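Local coordinates for protein flavoredoxin (Desulfovibrio vulgaris str. 'Miyazaki F', PDB 2D5M) that binds flavin mononucleotide and probably carries electrons, as a small dimeric flavoprotein of the flavin reductase-like family, at residues I118-I123 / G136-V141; T14-V19 / I30-W35. All coordinates share one frame; numbering follows the deposited sequence. Where two conformers were deposited one is given.

Contact 1: residues I118-I123 / G136-V141; sequences IELKLI and GEIMDV
A classic beta bulge interrupts the antiparallel hairpin of strands 116-126 and 133-144, where M139 and D140 together face E119 in the sheet of this flavin reductase-like fold. M139 N donates to E119 O at 2.8 Å, and E119 N reaches D140 O at 2.9 Å, so the extra residue is taken up between two nearly straight bonds. Beyond it regular pairing resumes at L120 and I138, and K121 and E137 exchange two backbone hydrogen bonds.

I118, L120, I138 and V141 lie on one face of the hairpin. There the CG2 methyls of I118 and I138 meet at 3.8 Å, and CD2 of L120 lies 3.9 Å from CG1 of I138. G136 adds no side chain to this face, and CD2 of L120 packs against its carbonyl instead; I46 of strand 44-48 covers I118, L120 and I138.

The other face carries E119, K121, E137 and D140, with M139 and I123 packing beside them. The carboxylate of E119 accepts hydrogen bonds from the backbone N atoms of E104 and H105; its OE2 and D140 OD2 both form salt bridges to K142 NZ, which probably offsets the closeness of two acids. The other oxygen of D140, OD1, is hydrogen-bonded to S4 OG of the second subunit, tying the bulge to the dimer interface. Farther along, K121 and E137 run side by side in the same direction, each with CG anti to its own backbone N (chi1 174° and 178°). M139 doubles back on itself, which brings SD to 4.0 Å from K121 CB. I123 crosses E137 at about a right angle, its CG2 against E137 CB, while a bend at chi3 of K121 carries NZ to 3.3 Å from E137 OE1, a salt bridge whose hydrogen bond is weak.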
loop_
_atom_site.group_PDB
_atom_site.type_symbol
_atom_site.label_atom_id
_atom_site.label_comp_id
_atom_site.label_asym_id
_atom_site.label_seq_id
_atom_site.Cartn_x
_atom_site.Cartn_y
_atom_site.Cartn_z
ATOM N N ILE A 118 -0.521 -15.142 1.720
ATOM C CA ILE A 118 -0.741 -14.754 3.103
ATOM C C ILE A 118 -2.100 -15.293 3.530
ATOM O O ILE A 118 -3.087 -15.117 2.790
ATOM C CB ILE A 118 -0.706 -13.199 3.223
ATOM C CG1 ILE A 118 0.535 -12.607 2.598
ATOM C CG2 ILE A 118 -0.876 -12.822 4.684
ATOM C CD1 ILE A 118 0.520 -11.090 2.524
ATOM N N GLU A 119 -2.166 -15.957 4.669
ATOM C CA GLU A 119 -3.395 -16.481 5.224
ATOM C C GLU A 119 -3.905 -15.568 6.321
ATOM O O GLU A 119 -3.140 -15.276 7.262
ATOM C CB GLU A 119 -3.155 -17.898 5.801
ATOM C CG GLU A 119 -2.697 -18.901 4.772
ATOM C CD GLU A 119 -2.890 -20.340 5.197
ATOM O OE1 GLU A 119 -3.877 -20.579 5.970
ATOM O OE2 GLU A 119 -2.117 -21.196 4.710
ATOM N N LEU A 120 -5.147 -15.126 6.209
ATOM C CA LEU A 120 -5.702 -14.158 7.157
ATOM C C LEU A 120 -7.026 -14.628 7.764
ATOM O O LEU A 120 -7.901 -15.201 7.132
ATOM C CB LEU A 120 -5.914 -12.781 6.507
ATOM C CG LEU A 120 -4.645 -12.191 5.884
ATOM C CD1 LEU A 120 -4.601 -12.412 4.361
ATOM C CD2 LEU A 120 -4.478 -10.703 6.198
ATOM N N LYS A 121 -7.145 -14.313 9.070
ATOM C CA LYS A 121 -8.365 -14.483 9.850
ATOM C C LYS A 121 -9.035 -13.149 9.996
ATOM O O LYS A 121 -8.398 -12.168 10.438
ATOM C CB LYS A 121 -8.039 -15.043 11.232
ATOM C CG LYS A 121 -9.156 -15.155 12.244
ATOM C CD LYS A 121 -8.718 -15.637 13.621
ATOM C CE LYS A 121 -7.783 -14.668 14.325
ATOM N NZ LYS A 121 -7.608 -14.789 15.781
ATOM N N LEU A 122 -10.325 -13.006 9.690
ATOM C CA LEU A 122 -11.010 -11.743 9.857
ATOM C C LEU A 122 -11.099 -11.384 11.349
ATOM O O LEU A 122 -11.629 -12.186 12.137
ATOM C CB LEU A 122 -12.427 -11.850 9.293
ATOM C CG LEU A 122 -13.209 -10.539 9.280
ATOM C CD1 LEU A 122 -12.551 -9.503 8.409
ATOM C CD2 LEU A 122 -14.679 -10.791 8.874
ATOM N N ILE A 123 -10.639 -10.202 11.716
ATOM C CA ILE A 123 -10.681 -9.740 13.104
ATOM C C ILE A 123 -11.504 -8.455 13.258
ATOM O O ILE A 123 -11.995 -8.222 14.379
ATOM C CB ILE A 123 -9.289 -9.631 13.743
ATOM C CG1 ILE A 123 -8.349 -8.711 12.965
ATOM C CG2 ILE A 123 -8.706 -11.015 13.940
ATOM C CD1 ILE A 123 -7.144 -8.284 13.791
ATOM N N GLY A 136 -7.788 -8.221 8.428
ATOM C CA GLY A 136 -7.374 -9.591 8.630
ATOM C C GLY A 136 -6.105 -9.676 9.439
ATOM O O GLY A 136 -5.159 -8.940 9.204
ATOM N N GLU A 137 -6.110 -10.592 10.397
ATOM C CA GLU A 137 -4.902 -10.945 11.136
ATOM C C GLU A 137 -4.116 -11.928 10.278
ATOM O O GLU A 137 -4.636 -12.946 9.841
ATOM C CB GLU A 137 -5.228 -11.582 12.472
ATOM C CG GLU A 137 -4.006 -12.009 13.240
ATOM C CD GLU A 137 -4.257 -12.523 14.646
ATOM O OE1 GLU A 137 -5.403 -12.368 15.153
ATOM O OE2 GLU A 137 -3.294 -13.096 15.239
ATOM N N ILE A 138 -2.848 -11.648 10.061
ATOM C CA ILE A 138 -1.950 -12.521 9.337
ATOM C C ILE A 138 -1.580 -13.711 10.210
ATOM O O ILE A 138 -0.970 -13.565 11.265
ATOM C CB ILE A 138 -0.652 -11.766 8.931
ATOM C CG1 ILE A 138 -0.974 -10.592 8.012
ATOM C CG2 ILE A 138 0.347 -12.701 8.314
ATOM C CD1 ILE A 138 0.208 -9.644 7.740
ATOM N N MET A 139 -1.983 -14.896 9.748
ATOM C CA MET A 139 -1.725 -16.146 10.434
ATOM C C MET A 139 -0.489 -16.828 9.905
ATOM O O MET A 139 0.166 -17.607 10.644
ATOM C CB MET A 139 -2.964 -17.073 10.368
ATOM C CG MET A 139 -4.248 -16.425 10.791
ATOM S SD MET A 139 -4.222 -15.549 12.374
ATOM C CE MET A 139 -4.011 -16.923 13.474
ATOM N N ASP A 140 -0.150 -16.619 8.626
ATOM C CA ASP A 140 1.025 -17.213 8.006
ATOM C C ASP A 140 1.305 -16.485 6.732
ATOM O O ASP A 140 0.409 -16.031 6.031
ATOM C CB ASP A 140 0.795 -18.703 7.681
ATOM C CG ASP A 140 2.055 -19.472 7.385
ATOM O OD1 ASP A 140 3.135 -19.104 7.895
ATOM O OD2 ASP A 140 1.998 -20.484 6.663
ATOM N N VAL A 141 2.574 -16.366 6.410
ATOM C CA VAL A 141 3.063 -15.896 5.116
ATOM C C VAL A 141 3.905 -17.027 4.505
ATOM O O VAL A 141 4.848 -17.511 5.134
ATOM C CB VAL A 141 3.909 -14.631 5.300
ATOM C CG1 VAL A 141 4.461 -14.211 3.925
ATOM C CG2 VAL A 141 3.139 -13.523 5.997
#

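Contact 2: residues T14-V19 / I30-W35; sequences TPLFLV and IMAAAW. With FMN (flavin mononucleotide), chain E.
Four backbone hydrogen bonds pair F17 with A33 and V19 with M31 in an antiparallel hairpin, after which the chain departs from strand pairing at A34 and turns its N-H groups to the flavin. A34 N donates to FMN N5 at 3.1 Å and W35 N to FMN O4 at 2.9 Å, so main-chain N-H groups of A34 and W35 grip N5 and O4 of the isoalloxazine. On the ribityl chain, FMN O2' donates to A32 O at 2.7 Å.

M31 and V19 lie side by side; in the conformer given, one of two for M31, SD is 3.7 Å from V19 CB and the bent chain brings CE close to FMN N1. On the same side of the hairpin, V19 CG2 meets A33 CB at 4.0 Å. L16 CD1 touches A32 CB, on the face opposite V19 and M31, and the flavin methyl C7M. P15 CB sits over one face of the F17 ring, offset toward its rim.

Strand 65-70 flanks strand 14-22 through F17 on I68 and I70, helix 55-63 meets V19 and M31 through T56, and strand 162-165 packs V162 on L16 and F164 on A34.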
loop_
_atom_site.group_PDB
_atom_site.type_symbol
_atom_site.label_atom_id
_atom_site.label_comp_id
_atom_site.label_asym_id
_atom_site.label_seq_id
_atom_site.Cartn_x
_atom_site.Cartn_y
_atom_site.Cartn_z
ATOM N N THR A 14 0.825 1.379 -5.078
ATOM C CA THR A 14 -0.335 0.657 -4.521
ATOM C C THR A 14 -0.149 -0.810 -4.867
ATOM O O THR A 14 0.494 -1.132 -5.891
ATOM C CB THR A 14 -1.720 1.198 -4.956
ATOM O OG1 THR A 14 -2.026 0.785 -6.285
ATOM C CG2 THR A 14 -1.751 2.720 -4.845
ATOM N N PRO A 15 -0.657 -1.706 -4.041
ATOM C CA PRO A 15 -0.461 -3.139 -4.286
ATOM C C PRO A 15 -1.471 -3.677 -5.263
ATOM O O PRO A 15 -2.469 -3.054 -5.659
ATOM C CB PRO A 15 -0.644 -3.721 -2.893
ATOM C CG PRO A 15 -1.674 -2.844 -2.273
ATOM C CD PRO A 15 -1.370 -1.464 -2.767
ATOM N N LEU A 16 -1.223 -4.930 -5.650
ATOM C CA LEU A 16 -2.163 -5.706 -6.441
ATOM C C LEU A 16 -2.321 -7.041 -5.737
ATOM O O LEU A 16 -1.654 -8.034 -6.047
ATOM C CB LEU A 16 -1.698 -5.885 -7.920
ATOM C CG LEU A 16 -2.686 -6.629 -8.836
ATOM C CD1 LEU A 16 -3.975 -5.860 -8.955
ATOM C CD2 LEU A 16 -2.054 -6.899 -10.196
ATOM N N PHE A 17 -3.174 -7.058 -4.721
ATOM C CA PHE A 17 -3.448 -8.252 -3.949
ATOM C C PHE A 17 -4.584 -9.053 -4.581
ATOM O O PHE A 17 -5.625 -8.509 -4.863
ATOM C CB PHE A 17 -3.877 -7.846 -2.544
ATOM C CG PHE A 17 -2.767 -7.197 -1.692
ATOM C CD1 PHE A 17 -3.147 -6.429 -0.591
ATOM C CD2 PHE A 17 -1.401 -7.340 -1.942
ATOM C CE1 PHE A 17 -2.252 -5.854 0.277
ATOM C CE2 PHE A 17 -0.485 -6.754 -1.034
ATOM C CZ PHE A 17 -0.889 -6.032 0.069
ATOM N N LEU A 18 -4.413 -10.372 -4.700
ATOM C CA LEU A 18 -5.536 -11.205 -5.059
ATOM C C LEU A 18 -6.122 -11.819 -3.780
ATOM O O LEU A 18 -5.483 -12.640 -3.094
ATOM C CB LEU A 18 -5.226 -12.291 -6.058
ATOM C CG LEU A 18 -5.032 -11.741 -7.490
ATOM C CD1 LEU A 18 -3.724 -10.974 -7.574
ATOM C CD2 LEU A 18 -5.174 -12.880 -8.495
ATOM N N VAL A 19 -7.321 -11.383 -3.425
ATOM C CA VAL A 19 -8.006 -11.789 -2.202
ATOM C C VAL A 19 -8.769 -13.050 -2.492
ATOM O O VAL A 19 -9.655 -13.069 -3.367
ATOM C CB VAL A 19 -8.948 -10.676 -1.725
ATOM C CG1 VAL A 19 -9.684 -11.133 -0.486
ATOM C CG2 VAL A 19 -8.181 -9.382 -1.414
ATOM N N ILE A 30 -11.025 -15.499 -6.364
ATOM C CA ILE A 30 -10.032 -14.477 -6.191
ATOM C C ILE A 30 -10.569 -13.206 -6.822
ATOM O O ILE A 30 -11.204 -13.264 -7.884
ATOM C CB ILE A 30 -8.670 -14.818 -6.854
ATOM C CG1 ILE A 30 -8.834 -15.584 -8.179
ATOM C CG2 ILE A 30 -7.760 -15.528 -5.855
ATOM C CD1 ILE A 30 -7.564 -15.800 -8.996
ATOM N N MET A 31 -10.275 -12.066 -6.184
ATOM C CA MET A 31 -10.530 -10.739 -6.744
ATOM C C MET A 31 -9.302 -9.894 -6.551
ATOM O O MET A 31 -8.475 -10.173 -5.690
ATOM C CB MET A 31 -11.780 -10.077 -6.171
ATOM C CG MET A 31 -11.753 -9.903 -4.663
ATOM S SD MET A 31 -10.821 -8.480 -4.083
ATOM C CE MET A 31 -11.930 -7.118 -4.447
ATOM N N ALA A 32 -9.140 -8.843 -7.355
ATOM C CA ALA A 32 -8.034 -7.912 -7.199
ATOM C C ALA A 32 -8.394 -6.763 -6.257
ATOM O O ALA A 32 -9.495 -6.170 -6.367
ATOM C CB ALA A 32 -7.669 -7.334 -8.552
ATOM N N ALA A 33 -7.473 -6.415 -5.393
ATOM C CA ALA A 33 -7.636 -5.297 -4.451
ATOM C C ALA A 33 -6.337 -4.485 -4.413
ATOM O O ALA A 33 -5.286 -5.030 -4.102
ATOM C CB ALA A 33 -7.987 -5.750 -3.069
ATOM N N ALA A 34 -6.457 -3.188 -4.666
ATOM C CA ALA A 34 -5.371 -2.248 -4.481
ATOM C C ALA A 34 -5.600 -1.283 -3.330
ATOM O O ALA A 34 -4.645 -0.621 -2.887
ATOM C CB ALA A 34 -5.123 -1.445 -5.755
ATOM N N TRP A 35 -6.846 -1.138 -2.841
ATOM C CA TRP A 35 -7.159 -0.240 -1.725
ATOM C C TRP A 35 -6.920 -1.048 -0.455
ATOM O O TRP A 35 -7.834 -1.569 0.190
ATOM C CB TRP A 35 -8.574 0.273 -1.796
ATOM C CG TRP A 35 -8.908 1.346 -2.801
ATOM C CD1 TRP A 35 -10.100 1.993 -2.782
ATOM C CD2 TRP A 35 -8.174 1.927 -3.893
ATOM N NE1 TRP A 35 -10.164 2.922 -3.775
ATOM C CE2 TRP A 35 -8.999 2.914 -4.479
ATOM C CE3 TRP A 35 -6.898 1.745 -4.434
ATOM C CZ2 TRP A 35 -8.608 3.679 -5.566
ATOM C CZ3 TRP A 35 -6.499 2.498 -5.524
ATOM C CH2 TRP A 35 -7.358 3.474 -6.091
HETATM N N1 FMN E . -12.540 -3.784 -5.771
HETATM C C2 FMN E . -12.668 -3.531 -4.431
HETATM O O2 FMN E . -13.761 -3.661 -3.862
HETATM N N3 FMN E . -11.552 -3.088 -3.725
HETATM C C4 FMN E . -10.311 -2.843 -4.270
HETATM O O4 FMN E . -9.370 -2.440 -3.554
HETATM C C4A FMN E . -10.193 -3.054 -5.671
HETATM N N5 FMN E . -9.017 -2.778 -6.285
HETATM C C5A FMN E . -8.922 -3.162 -7.599
HETATM C C6 FMN E . -7.691 -2.912 -8.266
HETATM C C7 FMN E . -7.456 -3.291 -9.578
HETATM C C7M FMN E . -6.162 -2.976 -10.292
HETATM C C8 FMN E . -8.514 -4.001 -10.259
HETATM C C8M FMN E . -8.257 -4.514 -11.667
HETATM C C9 FMN E . -9.741 -4.185 -9.646
HETATM C C9A FMN E . -9.966 -3.790 -8.337
HETATM N N10 FMN E . -11.205 -3.925 -7.673
HETATM C C10 FMN E . -11.316 -3.620 -6.339
HETATM C "C1'" FMN E . -12.378 -4.481 -8.404
HETATM C "C2'" FMN E . -12.643 -5.947 -8.069
HETATM O "O2'" FMN E . -11.460 -6.751 -8.149
HETATM C "C3'" FMN E . -13.667 -6.492 -9.070
HETATM O "O3'" FMN E . -14.923 -5.834 -8.780
HETATM C "C4'" FMN E . -13.838 -8.003 -9.038
HETATM O "O4'" FMN E . -14.545 -8.350 -10.261
HETATM C "C5'" FMN E . -14.603 -8.507 -7.865
HETATM O "O5'" FMN E . -14.703 -9.962 -7.990
HETATM P P FMN E . -15.761 -10.806 -7.118
HETATM O O1P FMN E . -17.167 -10.275 -7.432
HETATM O O2P FMN E . -15.459 -10.671 -5.645
HETATM O O3P FMN E . -15.521 -12.200 -7.668
#

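Both contacts are hairpins of one curled antiparallel sheet, and they follow in series: contact 2, from strands 14-22 and 28-41, closes before contact 1, from strands 116-126 and 133-144, opens. Their centres stand 15 Å apart and their nearest atoms about 6 Å, without touching. Two strands bridge them: 65-70 pairs with 14-22 and 116-126, and 44-48 pairs with 28-41 and 133-144, so the four hairpin strands and the two bridging strands form a closed, six-stranded barrel-like ring. Contact 2 binds the flavin directly, whereas I138 of contact 1 has its side chain about 13 Å from it. Each also touches the second subunit, so the sheet serves cofactor binding and dimer assembly together.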